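Local atomic coordinates of cellulosomal scaffoldin (Acetivibrio cellulolyticus, PDB entry 4WI0), a protein that binds a type II cohesin through its C-terminal X-module and dockerin, and is probably also an endo-acting cellulase. Residues Ile21-Lys35 with Ile47-Lys61. The protein carries 1 engineered substitution. Sequence-based numbering, arbitrary orientation.
Sequences IVKAGFTVEIVGTTK and IKDVAAGTYTVKITK
Antiparallel pairing of T27-V31 with T56-T60 joins the two central strands of a four-stranded sheet in the X-module, a beta-sandwich with the sequence signature of a carboxypeptidase regulatory-like domain. The strand axes approach to 4.8 Å, with N-to-C directions 157° apart. T27/T60 and E29/K58 are hydrogen-bonded pairs, E29 N to K58 O being nearly straight (170° at the hydrogen), whereas V28/I59 and I30/V57 are non-hydrogen-bonded. V31 N also donates to T56 O, with a more bent geometry of 140°, and a water links V31 O to T56 N.

Apolar contacts gather on the V28 and I30 face. V28 CG1 meets V57 CG1 at 3.5 Å, and I30 sends its two branches to different partners. Its CG1 leads CD1 tip to tip against V50 CG2, a tight 3.5 Å, while CG2, anti to the backbone N, sits 3.4 Å above the Y55 ring plane, offset toward the rim. This CH-pi contact lies over the face. I47 CD1 flanks I30 CG1, passing it in the opposite direction and linking this sheet to strand 44-50 of the other. On the reverse face E29 and K58 lie side by side, yet OE1 and NZ stay 4.4 Å apart, beyond a salt bridge.

K61 closes the far end. Its extended chain crosses F26 with CD over the ring centre, 3.6 Å from the centroid; the F26 ring also meets Y64 edge-to-face. NZ makes an off-centre cation-pi contact with F26 and ends 2.9 Å from A24 O, donating almost in line with that carbonyl bond.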
# COMPACT_ATOMS: atom_id res chain seq x y z
N ILE B 21 14.33 6.62 -9.94
CA ILE B 21 14.65 6.89 -8.54
C ILE B 21 14.76 5.59 -7.73
O ILE B 21 15.73 5.41 -7.00
CB ILE B 21 13.69 7.91 -7.84
CG1 ILE B 21 13.76 7.77 -6.31
CG2 ILE B 21 12.24 7.74 -8.28
CD1 ILE B 21 13.06 8.88 -5.55
N VAL B 22 13.79 4.69 -7.87
CA VAL B 22 13.78 3.46 -7.05
C VAL B 22 14.75 2.36 -7.50
O VAL B 22 15.10 1.49 -6.70
CB VAL B 22 12.36 2.84 -6.94
CG1 VAL B 22 11.39 3.84 -6.35
CG2 VAL B 22 11.87 2.32 -8.28
N LYS B 23 15.18 2.39 -8.76
CA LYS B 23 16.16 1.41 -9.26
C LYS B 23 17.61 1.78 -8.93
O LYS B 23 18.47 0.90 -8.90
CB LYS B 23 16.02 1.21 -10.76
CG LYS B 23 14.85 0.35 -11.16
CD LYS B 23 14.82 0.17 -12.66
CE LYS B 23 13.56 -0.53 -13.13
NZ LYS B 23 13.49 -0.53 -14.61
N ALA B 24 17.85 3.06 -8.69
CA ALA B 24 19.17 3.55 -8.33
C ALA B 24 19.43 3.37 -6.84
O ALA B 24 18.49 3.27 -6.05
CB ALA B 24 19.30 5.01 -8.70
N GLY B 25 20.71 3.32 -6.48
CA GLY B 25 21.13 3.41 -5.09
C GLY B 25 21.30 2.11 -4.34
O GLY B 25 21.59 2.14 -3.15
N PHE B 26 21.14 0.97 -5.01
CA PHE B 26 21.45 -0.32 -4.39
C PHE B 26 22.97 -0.52 -4.41
O PHE B 26 23.61 -0.37 -5.45
CB PHE B 26 20.77 -1.48 -5.12
CG PHE B 26 19.27 -1.49 -4.99
CD1 PHE B 26 18.65 -2.08 -3.90
CD2 PHE B 26 18.47 -0.92 -5.98
CE1 PHE B 26 17.27 -2.10 -3.78
CE2 PHE B 26 17.09 -0.92 -5.87
CZ PHE B 26 16.49 -1.51 -4.77
N THR B 27 23.54 -0.85 -3.25
CA THR B 27 24.98 -1.10 -3.13
C THR B 27 25.24 -2.60 -3.20
O THR B 27 24.67 -3.37 -2.42
CB THR B 27 25.53 -0.54 -1.81
OG1 THR B 27 25.22 0.85 -1.71
CG2 THR B 27 27.03 -0.73 -1.73
N VAL B 28 26.10 -3.00 -4.13
CA VAL B 28 26.42 -4.39 -4.37
C VAL B 28 27.88 -4.59 -4.00
O VAL B 28 28.75 -3.97 -4.58
CB VAL B 28 26.20 -4.78 -5.84
CG1 VAL B 28 26.48 -6.26 -6.06
CG2 VAL B 28 24.78 -4.45 -6.27
N GLU B 29 28.12 -5.46 -3.02
CA GLU B 29 29.45 -5.71 -2.48
C GLU B 29 29.84 -7.14 -2.79
O GLU B 29 29.02 -8.04 -2.66
CB GLU B 29 29.46 -5.52 -0.95
CG GLU B 29 30.61 -6.26 -0.26
CD GLU B 29 30.74 -6.00 1.23
OE1 GLU B 29 29.73 -5.72 1.92
OE2 GLU B 29 31.88 -6.13 1.71
N ILE B 30 31.10 -7.35 -3.18
CA ILE B 30 31.66 -8.68 -3.29
C ILE B 30 32.39 -8.99 -1.98
O ILE B 30 33.54 -8.58 -1.78
CB ILE B 30 32.61 -8.80 -4.50
CG1 ILE B 30 31.84 -8.49 -5.79
CG2 ILE B 30 33.23 -10.20 -4.56
CD1 ILE B 30 32.70 -8.42 -7.02
N VAL B 31 31.69 -9.69 -1.08
CA VAL B 31 32.19 -9.95 0.27
C VAL B 31 33.53 -10.66 0.16
O VAL B 31 33.68 -11.57 -0.67
CB VAL B 31 31.21 -10.83 1.08
CG1 VAL B 31 31.78 -11.16 2.45
CG2 VAL B 31 29.86 -10.13 1.23
N GLY B 32 34.49 -10.24 0.97
CA GLY B 32 35.85 -10.79 0.93
C GLY B 32 36.80 -9.87 0.17
O GLY B 32 38.01 -10.00 0.29
N THR B 33 36.24 -8.98 -0.64
CA THR B 33 36.99 -7.90 -1.26
C THR B 33 36.48 -6.58 -0.66
O THR B 33 35.51 -6.55 0.10
CB THR B 33 36.79 -7.87 -2.78
OG1 THR B 33 35.46 -7.43 -3.09
CG2 THR B 33 37.01 -9.25 -3.40
N THR B 34 37.13 -5.49 -1.02
CA THR B 34 36.63 -4.16 -0.70
C THR B 34 36.01 -3.54 -1.93
O THR B 34 35.99 -2.31 -2.07
CB THR B 34 37.77 -3.24 -0.24
OG1 THR B 34 38.64 -3.00 -1.35
CG2 THR B 34 38.55 -3.87 0.91
N LYS B 35 35.51 -4.38 -2.84
CA LYS B 35 34.98 -3.91 -4.10
C LYS B 35 33.46 -3.87 -4.04
O LYS B 35 32.82 -4.86 -3.66
CB LYS B 35 35.47 -4.80 -5.24
CG LYS B 35 36.99 -4.78 -5.39
CD LYS B 35 37.46 -5.25 -6.75
CE LYS B 35 38.77 -4.59 -7.15
NZ LYS B 35 39.96 -5.17 -6.47
N ILE B 47 31.27 -3.86 -11.37
CA ILE B 47 32.45 -3.88 -10.51
C ILE B 47 33.63 -4.46 -11.28
O ILE B 47 33.59 -5.61 -11.73
CB ILE B 47 32.21 -4.71 -9.23
CG1 ILE B 47 30.93 -4.25 -8.52
CG2 ILE B 47 33.41 -4.60 -8.30
CD1 ILE B 47 30.38 -5.23 -7.50
N LYS B 48 34.69 -3.67 -11.42
CA LYS B 48 35.84 -4.03 -12.23
C LYS B 48 36.97 -4.59 -11.38
O LYS B 48 36.94 -4.48 -10.16
CB LYS B 48 36.35 -2.80 -12.98
CG LYS B 48 35.32 -2.17 -13.91
CD LYS B 48 35.82 -0.86 -14.49
CE LYS B 48 34.82 -0.27 -15.47
NZ LYS B 48 35.27 1.04 -16.00
N ASP B 49 37.96 -5.19 -12.05
CA ASP B 49 39.18 -5.70 -11.41
C ASP B 49 38.92 -6.74 -10.32
O ASP B 49 39.64 -6.79 -9.32
CB ASP B 49 40.03 -4.55 -10.85
CG ASP B 49 40.46 -3.54 -11.91
OD1 ASP B 49 40.61 -3.92 -13.09
OD2 ASP B 49 40.65 -2.36 -11.55
N VAL B 50 37.90 -7.56 -10.51
CA VAL B 50 37.57 -8.59 -9.52
C VAL B 50 38.45 -9.81 -9.79
O VAL B 50 38.56 -10.27 -10.93
CB VAL B 50 36.09 -8.99 -9.56
CG1 VAL B 50 35.79 -10.08 -8.54
CG2 VAL B 50 35.20 -7.78 -9.31
N ALA B 51 39.06 -10.33 -8.73
CA ALA B 51 39.89 -11.53 -8.84
C ALA B 51 39.00 -12.76 -8.98
O ALA B 51 37.93 -12.84 -8.37
CB ALA B 51 40.79 -11.67 -7.62
N ALA B 52 39.46 -13.70 -9.81
CA ALA B 52 38.80 -14.98 -10.00
C ALA B 52 38.72 -15.72 -8.67
O ALA B 52 39.66 -15.70 -7.88
CB ALA B 52 39.56 -15.81 -11.02
N GLY B 53 37.59 -16.37 -8.43
CA GLY B 53 37.29 -17.00 -7.14
C GLY B 53 35.80 -17.12 -6.93
O GLY B 53 35.01 -16.75 -7.80
N THR B 54 35.41 -17.64 -5.77
CA THR B 54 34.01 -17.85 -5.42
C THR B 54 33.63 -16.99 -4.22
O THR B 54 34.33 -17.01 -3.19
CB THR B 54 33.72 -19.32 -5.06
OG1 THR B 54 34.19 -20.18 -6.11
CG2 THR B 54 32.23 -19.55 -4.86
N TYR B 55 32.51 -16.28 -4.34
CA TYR B 55 32.14 -15.22 -3.40
C TYR B 55 30.67 -15.25 -3.02
O TYR B 55 29.82 -15.79 -3.73
CB TYR B 55 32.39 -13.84 -4.02
CG TYR B 55 33.80 -13.59 -4.49
CD1 TYR B 55 34.80 -13.20 -3.60
CD2 TYR B 55 34.14 -13.73 -5.84
CE1 TYR B 55 36.10 -12.97 -4.04
CE2 TYR B 55 35.44 -13.50 -6.28
CZ TYR B 55 36.41 -13.12 -5.38
OH TYR B 55 37.69 -12.90 -5.82
N THR B 56 30.39 -14.64 -1.88
CA THR B 56 29.05 -14.22 -1.53
C THR B 56 28.91 -12.77 -2.00
O THR B 56 29.79 -11.96 -1.76
CB THR B 56 28.82 -14.30 -0.02
OG1 THR B 56 29.00 -15.66 0.40
CG2 THR B 56 27.41 -13.85 0.35
N VAL B 57 27.82 -12.46 -2.70
CA VAL B 57 27.52 -11.09 -3.10
C VAL B 57 26.41 -10.54 -2.21
O VAL B 57 25.38 -11.20 -2.05
CB VAL B 57 27.13 -11.01 -4.59
CG1 VAL B 57 26.76 -9.60 -4.99
CG2 VAL B 57 28.29 -11.50 -5.45
N LYS B 58 26.62 -9.36 -1.62
CA LYS B 58 25.67 -8.78 -0.68
C LYS B 58 25.08 -7.49 -1.24
O LYS B 58 25.82 -6.63 -1.74
CB LYS B 58 26.31 -8.50 0.68
CG LYS B 58 25.33 -7.97 1.71
CD LYS B 58 25.75 -8.26 3.15
CE LYS B 58 26.92 -7.40 3.58
NZ LYS B 58 27.26 -7.60 5.01
N ILE B 59 23.76 -7.36 -1.16
CA ILE B 59 23.05 -6.21 -1.71
C ILE B 59 22.29 -5.51 -0.60
O ILE B 59 21.52 -6.13 0.13
CB ILE B 59 22.09 -6.61 -2.85
CG1 ILE B 59 22.82 -7.44 -3.91
CG2 ILE B 59 21.49 -5.36 -3.50
CD1 ILE B 59 22.65 -8.93 -3.76
N THR B 60 22.51 -4.20 -0.48
CA THR B 60 21.92 -3.41 0.59
C THR B 60 21.34 -2.10 0.06
O THR B 60 21.79 -1.57 -0.95
CB THR B 60 22.95 -3.10 1.71
OG1 THR B 60 24.01 -2.29 1.18
CG2 THR B 60 23.57 -4.38 2.27
N LYS B 61 20.31 -1.61 0.74
CA LYS B 61 19.77 -0.27 0.49
C LYS B 61 18.90 0.11 1.67
O LYS B 61 18.20 -0.75 2.22
CB LYS B 61 18.93 -0.21 -0.80
CG LYS B 61 18.62 1.21 -1.25
CD LYS B 61 17.81 1.24 -2.55
CE LYS B 61 17.35 2.66 -2.86
NZ LYS B 61 16.49 2.70 -4.08
O HOH W 1 22.70 1.59 -0.81
O HOH W 2 26.11 -3.92 -0.00
O HOH W 3 32.69 -14.00 -0.13